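Local coordinates for aldehyde dehydrogenase (Trypanosoma brucei, PDB 5MYP), which probably oxidises aldehydes to carboxylic acids with NAD+ as the electron acceptor, as other members of the aldehyde dehydrogenase family do, at residues D64-R69 / E342-I347; V243-M248 / K284-D289. All blocks are in the same frame, centred on the assembly; numbering follows the deposited sequence. Where two conformers were deposited one is given.

Contact 2 and the 342-347 side of contact 1 belong to the mixed sheet and its helices that form the catalytic domain, as in other family members. Segment 64-69 comes instead from the N-terminal helical part, so contact 1 ties the turn after helix 54-65 to the start of strand 346-353; contact 2 packs helix 240-252 against the end of helix 272-287. Along the chain contact 2 is nested inside the loop that contact 1 closes. Their centres lie 18 Å apart and their nearest atoms about 7 Å, so they do not touch, but strand 346-353 links them: Thr-346 takes part in contact 1, while Pro-349 packs on Met-248 and Leu-287. Neither contact lies at the predicted active site.

Contact 1: D64-R69 / E342-I347; sequences DRRRHR and EATLTI
Arg-66 reaches across to 342-347 with its guanidinium alone and grips two oxygens at its edge. Arg-66 NH1 donates to Thr-344 O at 2.8 Å, approaching in the carbonyl plane on a lone pair, and Arg-66 NH2 donates to Thr-346 OG1 at 2.9 Å. Both bonds are bent, with N-H...acceptor angles near 140°, and both acceptors are tilted about 25° from the guanidinium plane. Glu-309 forms a salt bridge with NH1 and Tyr-313 O accepts from NE, so the charge of this buried arginine is probably balanced. Behind the pair, Thr-346 OG1 lies 2.8 Å from Thr-344 OG1, which is also hydrogen-bonded to Asp-341. The oxygens are presented by a type I turn from Glu-342 to Leu-345, closed by Leu-345 N to Glu-342 O (3.1 Å); Leu-345 and Thr-346 sit together opposite Asp-341, a G1 beta bulge, where the hairpin enters strand 346-353. On the other side, Arg-66 is the first residue beyond helix 54-65, with positive phi. Its CG is anti to the backbone N (chi1 -156°) and the chain bends only at chi3, which spans the 10.0 Å from Arg-66 CA to Thr-344 CA. Further out, Arg-315 and Ile-316 make backbone hydrogen bonds to Arg-65 and Leu-345 respectively.

Contact 2: V243-M248 / K284-D289; sequences VAERIM and KAMLGD
Met-286 pushes its methyl end against the backbone of helix 240-252, and this is the tight part of the contact. Met-286 CE lies 3.1 Å from Glu-245 O, close for a carbon and an oxygen, and it also meets the same residue's CA at 3.8 Å and CB at 4.0 Å. The thioether gets there because it runs out straight beyond CG (chi2 179°, chi3 -164°) from a CB already directed at the other helix. Met-248 gives a looser touch: its CG stands 4.2 Å from Met-286 SD, and its own chain then folds back through chi2 and chi3 near +55°, turning its tip from the other segment; the side chain also packs on Pro-349. Trp-249 and Ile-252 pack on Met-286, as does Phe-474 of the second subunit, so the methionine joins two helices close to the dimer interface. The other side is more open: Ala-285 is exposed and makes hardly any contact, and the partly exposed Glu-245 sends its carboxylate to a salt bridge with Lys-241. With no hydrogen bond or charge pair joining the two segments, their association rests on van der Waals packing of one long, unbranched thioether.

Contact 1: D64-R69 / E342-I347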
loop_
_atom_site.group_PDB
_atom_site.type_symbol
_atom_site.label_atom_id
_atom_site.label_comp_id
_atom_site.label_asym_id
_atom_site.label_seq_id
_atom_site.Cartn_x
_atom_site.Cartn_y
_atom_site.Cartn_z
ATOM N N ASP A 64 30.182 -7.928 -13.874
ATOM C CA ASP A 64 28.792 -8.188 -14.274
ATOM C C ASP A 64 28.274 -7.277 -15.392
ATOM O O ASP A 64 27.677 -7.765 -16.350
ATOM C CB ASP A 64 27.841 -8.057 -13.070
ATOM C CG ASP A 64 28.026 -9.160 -12.034
ATOM O OD1 ASP A 64 28.417 -10.292 -12.390
ATOM O OD2 ASP A 64 27.757 -8.895 -10.847
ATOM N N ARG A 65 28.506 -5.970 -15.255
ATOM C CA ARG A 65 27.888 -4.950 -16.122
ATOM C C ARG A 65 28.832 -4.275 -17.127
ATOM O O ARG A 65 28.360 -3.598 -18.043
ATOM C CB ARG A 65 27.256 -3.860 -15.252
ATOM C CG ARG A 65 26.181 -4.356 -14.293
ATOM C CD ARG A 65 24.813 -4.445 -14.955
ATOM N NE ARG A 65 24.807 -5.338 -16.107
ATOM C CZ ARG A 65 24.906 -4.925 -17.366
ATOM N NH1 ARG A 65 24.910 -5.803 -18.345
ATOM N NH2 ARG A 65 25.009 -3.637 -17.647
ATOM N N ARG A 66 30.143 -4.472 -16.969
ATOM C CA ARG A 66 31.171 -3.651 -17.659
ATOM C C ARG A 66 30.975 -2.144 -17.412
ATOM O O ARG A 66 31.276 -1.304 -18.273
ATOM C CB ARG A 66 31.261 -3.970 -19.156
ATOM C CG ARG A 66 32.619 -3.625 -19.769
ATOM C CD ARG A 66 32.731 -4.109 -21.199
ATOM N NE ARG A 66 31.760 -3.441 -22.066
ATOM C CZ ARG A 66 31.228 -3.946 -23.181
ATOM N NH1 ARG A 66 31.545 -5.163 -23.617
ATOM N NH2 ARG A 66 30.354 -3.216 -23.868
ATOM N N ARG A 67 30.470 -1.819 -16.223
ATOM C CA ARG A 67 30.217 -0.449 -15.820
ATOM C C ARG A 67 31.495 0.089 -15.180
ATOM O O ARG A 67 32.127 -0.603 -14.373
ATOM C CB ARG A 67 29.034 -0.427 -14.847
ATOM C CG ARG A 67 28.598 0.954 -14.403
ATOM C CD ARG A 67 27.080 1.119 -14.420
ATOM N NE ARG A 67 26.314 -0.000 -13.867
ATOM C CZ ARG A 67 26.204 -0.279 -12.573
ATOM N NH1 ARG A 67 26.850 0.449 -11.677
ATOM N NH2 ARG A 67 25.463 -1.304 -12.178
ATOM N N HIS A 68 31.884 1.307 -15.559
ATOM C CA HIS A 68 33.109 1.938 -15.042
ATOM C C HIS A 68 32.964 2.243 -13.548
ATOM O O HIS A 68 31.867 2.569 -13.085
ATOM C CB HIS A 68 33.409 3.229 -15.817
ATOM C CG HIS A 68 34.797 3.758 -15.614
ATOM N ND1 HIS A 68 35.156 4.522 -14.525
ATOM C CD2 HIS A 68 35.908 3.656 -16.382
ATOM C CE1 HIS A 68 36.432 4.851 -14.618
ATOM N NE2 HIS A 68 36.911 4.341 -15.738
ATOM N N ARG A 69 34.071 2.117 -12.814
ATOM C CA ARG A 69 34.116 2.355 -11.362
ATOM C C ARG A 69 33.440 3.660 -10.936
ATOM O O ARG A 69 32.654 3.683 -9.990
ATOM C CB ARG A 69 35.569 2.358 -10.878
ATOM C CG ARG A 69 35.769 2.950 -9.494
ATOM C CD ARG A 69 37.233 2.965 -9.114
ATOM N NE ARG A 69 37.455 3.796 -7.935
ATOM C CZ ARG A 69 37.410 3.376 -6.670
ATOM N NH1 ARG A 69 37.159 2.103 -6.370
ATOM N NH2 ARG A 69 37.632 4.244 -5.687
ATOM N N GLU A 342 28.354 -7.949 -31.440
ATOM C CA GLU A 342 27.613 -9.025 -30.781
ATOM C C GLU A 342 28.439 -9.797 -29.758
ATOM O O GLU A 342 27.946 -10.092 -28.670
ATOM C CB GLU A 342 27.049 -9.994 -31.828
ATOM C CG GLU A 342 26.154 -11.086 -31.249
ATOM C CD GLU A 342 25.262 -11.760 -32.278
ATOM O OE1 GLU A 342 25.319 -11.401 -33.475
ATOM O OE2 GLU A 342 24.492 -12.651 -31.876
ATOM N N ALA A 343 29.686 -10.115 -30.101
ATOM C CA ALA A 343 30.564 -10.910 -29.228
ATOM C C ALA A 343 30.765 -10.280 -27.846
ATOM O O ALA A 343 30.776 -10.988 -26.841
ATOM C CB ALA A 343 31.914 -11.137 -29.898
ATOM N N THR A 344 30.917 -8.955 -27.813
ATOM C CA THR A 344 31.085 -8.197 -26.567
ATOM C C THR A 344 29.782 -7.539 -26.069
ATOM O O THR A 344 29.817 -6.763 -25.114
ATOM C CB THR A 344 32.157 -7.099 -26.739
ATOM O OG1 THR A 344 31.705 -6.126 -27.695
ATOM C CG2 THR A 344 33.500 -7.705 -27.189
ATOM N N LEU A 345 28.652 -7.848 -26.714
ATOM C CA LEU A 345 27.326 -7.321 -26.351
ATOM C C LEU A 345 27.320 -5.785 -26.216
ATOM O O LEU A 345 26.820 -5.223 -25.238
ATOM C CB LEU A 345 26.817 -8.009 -25.078
ATOM C CG LEU A 345 26.649 -9.535 -25.138
ATOM C CD1 LEU A 345 26.436 -10.110 -23.746
ATOM C CD2 LEU A 345 25.495 -9.921 -26.056
ATOM N N THR A 346 27.897 -5.132 -27.220
ATOM C CA THR A 346 28.059 -3.685 -27.242
ATOM C C THR A 346 27.110 -3.102 -28.277
ATOM O O THR A 346 27.152 -3.509 -29.436
ATOM C CB THR A 346 29.504 -3.300 -27.607
ATOM O OG1 THR A 346 30.414 -3.905 -26.681
ATOM C CG2 THR A 346 29.686 -1.802 -27.554
ATOM N N ILE A 347 26.242 -2.186 -27.849
ATOM C CA ILE A 347 25.400 -1.402 -28.758
ATOM C C ILE A 347 25.542 0.072 -28.375
ATOM O O ILE A 347 25.193 0.459 -27.262
ATOM C CB ILE A 347 23.908 -1.804 -28.685
ATOM C CG1 ILE A 347 23.723 -3.295 -29.000
ATOM C CG2 ILE A 347 23.070 -0.949 -29.643
ATOM C CD1 ILE A 347 22.308 -3.801 -28.794
#

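Contact 2: V243-M248 / K284-D289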
loop_
_atom_site.group_PDB
_atom_site.type_symbol
_atom_site.label_atom_id
_atom_site.label_comp_id
_atom_site.label_asym_id
_atom_site.label_seq_id
_atom_site.Cartn_x
_atom_site.Cartn_y
_atom_site.Cartn_z
ATOM N N VAL A 243 20.258 20.356 -22.785
ATOM C CA VAL A 243 19.132 19.432 -22.985
ATOM C C VAL A 243 19.653 18.083 -23.489
ATOM O O VAL A 243 19.339 17.039 -22.915
ATOM C CB VAL A 243 18.081 19.997 -23.985
ATOM C CG1 VAL A 243 17.061 18.933 -24.396
ATOM C CG2 VAL A 243 17.362 21.207 -23.398
ATOM N N ALA A 244 20.464 18.127 -24.544
ATOM C CA ALA A 244 20.992 16.919 -25.184
ATOM C C ALA A 244 21.983 16.165 -24.299
ATOM O O ALA A 244 21.992 14.931 -24.287
ATOM C CB ALA A 244 21.636 17.269 -26.518
ATOM N N GLU A 245 22.820 16.905 -23.573
ATOM C CA GLU A 245 23.783 16.296 -22.654
ATOM C C GLU A 245 23.099 15.525 -21.523
ATOM O O GLU A 245 23.522 14.419 -21.185
ATOM C CB GLU A 245 24.742 17.350 -22.089
ATOM C CG GLU A 245 25.821 17.759 -23.091
ATOM C CD GLU A 245 26.602 18.999 -22.687
ATOM O OE1 GLU A 245 26.141 19.772 -21.815
ATOM O OE2 GLU A 245 27.691 19.206 -23.264
ATOM N N ARG A 246 22.035 16.098 -20.966
ATOM C CA ARG A 246 21.292 15.447 -19.885
ATOM C C ARG A 246 20.552 14.197 -20.374
ATOM O O ARG A 246 20.630 13.146 -19.733
ATOM C CB ARG A 246 20.344 16.437 -19.205
ATOM C CG ARG A 246 21.111 17.469 -18.391
ATOM C CD ARG A 246 20.253 18.599 -17.857
ATOM N NE ARG A 246 21.084 19.560 -17.125
ATOM C CZ ARG A 246 20.635 20.602 -16.423
ATOM N NH1 ARG A 246 19.333 20.859 -16.322
ATOM N NH2 ARG A 246 21.506 21.403 -15.810
ATOM N N ILE A 247 19.874 14.309 -21.518
ATOM C CA ILE A 247 19.163 13.168 -22.116
ATOM C C ILE A 247 20.148 12.049 -22.471
ATOM O O ILE A 247 19.920 10.890 -22.124
ATOM C CB ILE A 247 18.348 13.577 -23.373
ATOM C CG1 ILE A 247 17.192 14.501 -22.978
ATOM C CG2 ILE A 247 17.797 12.348 -24.104
ATOM C CD1 ILE A 247 16.552 15.250 -24.131
ATOM N N MET A 248 21.240 12.407 -23.148
ATOM C CA MET A 248 22.225 11.427 -23.605
ATOM C C MET A 248 22.936 10.746 -22.435
ATOM O O MET A 248 23.182 9.542 -22.485
ATOM C CB MET A 248 23.236 12.081 -24.561
ATOM C CG MET A 248 24.247 11.141 -25.206
ATOM S SD MET A 248 23.565 9.670 -26.011
ATOM C CE MET A 248 22.470 10.414 -27.214
ATOM N N LYS A 284 29.173 11.791 -29.019
ATOM C CA LYS A 284 30.600 11.814 -29.388
ATOM C C LYS A 284 31.469 12.265 -28.223
ATOM O O LYS A 284 32.493 11.644 -27.936
ATOM C CB LYS A 284 30.853 12.750 -30.580
ATOM C CG LYS A 284 30.305 12.254 -31.907
ATOM C CD LYS A 284 30.466 13.296 -33.011
ATOM C CE LYS A 284 29.371 13.190 -34.063
ATOM N NZ LYS A 284 29.282 11.835 -34.676
ATOM N N ALA A 285 31.051 13.345 -27.566
ATOM C CA ALA A 285 31.759 13.887 -26.404
ATOM C C ALA A 285 31.890 12.872 -25.261
ATOM O O ALA A 285 32.980 12.696 -24.714
ATOM C CB ALA A 285 31.066 15.146 -25.906
ATOM N N MET A 286 30.796 12.188 -24.931
ATOM C CA MET A 286 30.774 11.264 -23.789
ATOM C C MET A 286 31.477 9.925 -24.043
ATOM O O MET A 286 32.116 9.389 -23.140
ATOM C CB MET A 286 29.336 11.024 -23.319
ATOM C CG MET A 286 28.714 12.258 -22.699
ATOM S SD MET A 286 27.008 12.015 -22.158
ATOM C CE MET A 286 26.489 13.716 -21.956
ATOM N N LEU A 287 31.357 9.383 -25.253
ATOM C CA LEU A 287 31.956 8.081 -25.573
ATOM C C LEU A 287 33.375 8.186 -26.122
ATOM O O LEU A 287 34.161 7.247 -25.970
ATOM C CB LEU A 287 31.077 7.317 -26.564
ATOM C CG LEU A 287 29.663 7.013 -26.066
ATOM C CD1 LEU A 287 28.855 6.311 -27.141
ATOM C CD2 LEU A 287 29.678 6.188 -24.782
ATOM N N GLY A 288 33.693 9.313 -26.757
ATOM C CA GLY A 288 35.010 9.532 -27.355
ATOM C C GLY A 288 35.097 9.007 -28.776
ATOM O O GLY A 288 34.426 8.041 -29.136
ATOM N N ASP A 289 35.959 9.641 -29.568
ATOM C CA ASP A 289 36.109 9.351 -30.996
ATOM C C ASP A 289 36.665 7.945 -31.243
ATOM O O ASP A 289 36.144 7.212 -32.091
ATOM C CB ASP A 289 37.016 10.412 -31.646
ATOM C CG ASP A 289 37.068 10.311 -33.169
ATOM O OD1 ASP A 289 36.013 10.134 -33.818
ATOM O OD2 ASP A 289 38.179 10.436 -33.725
#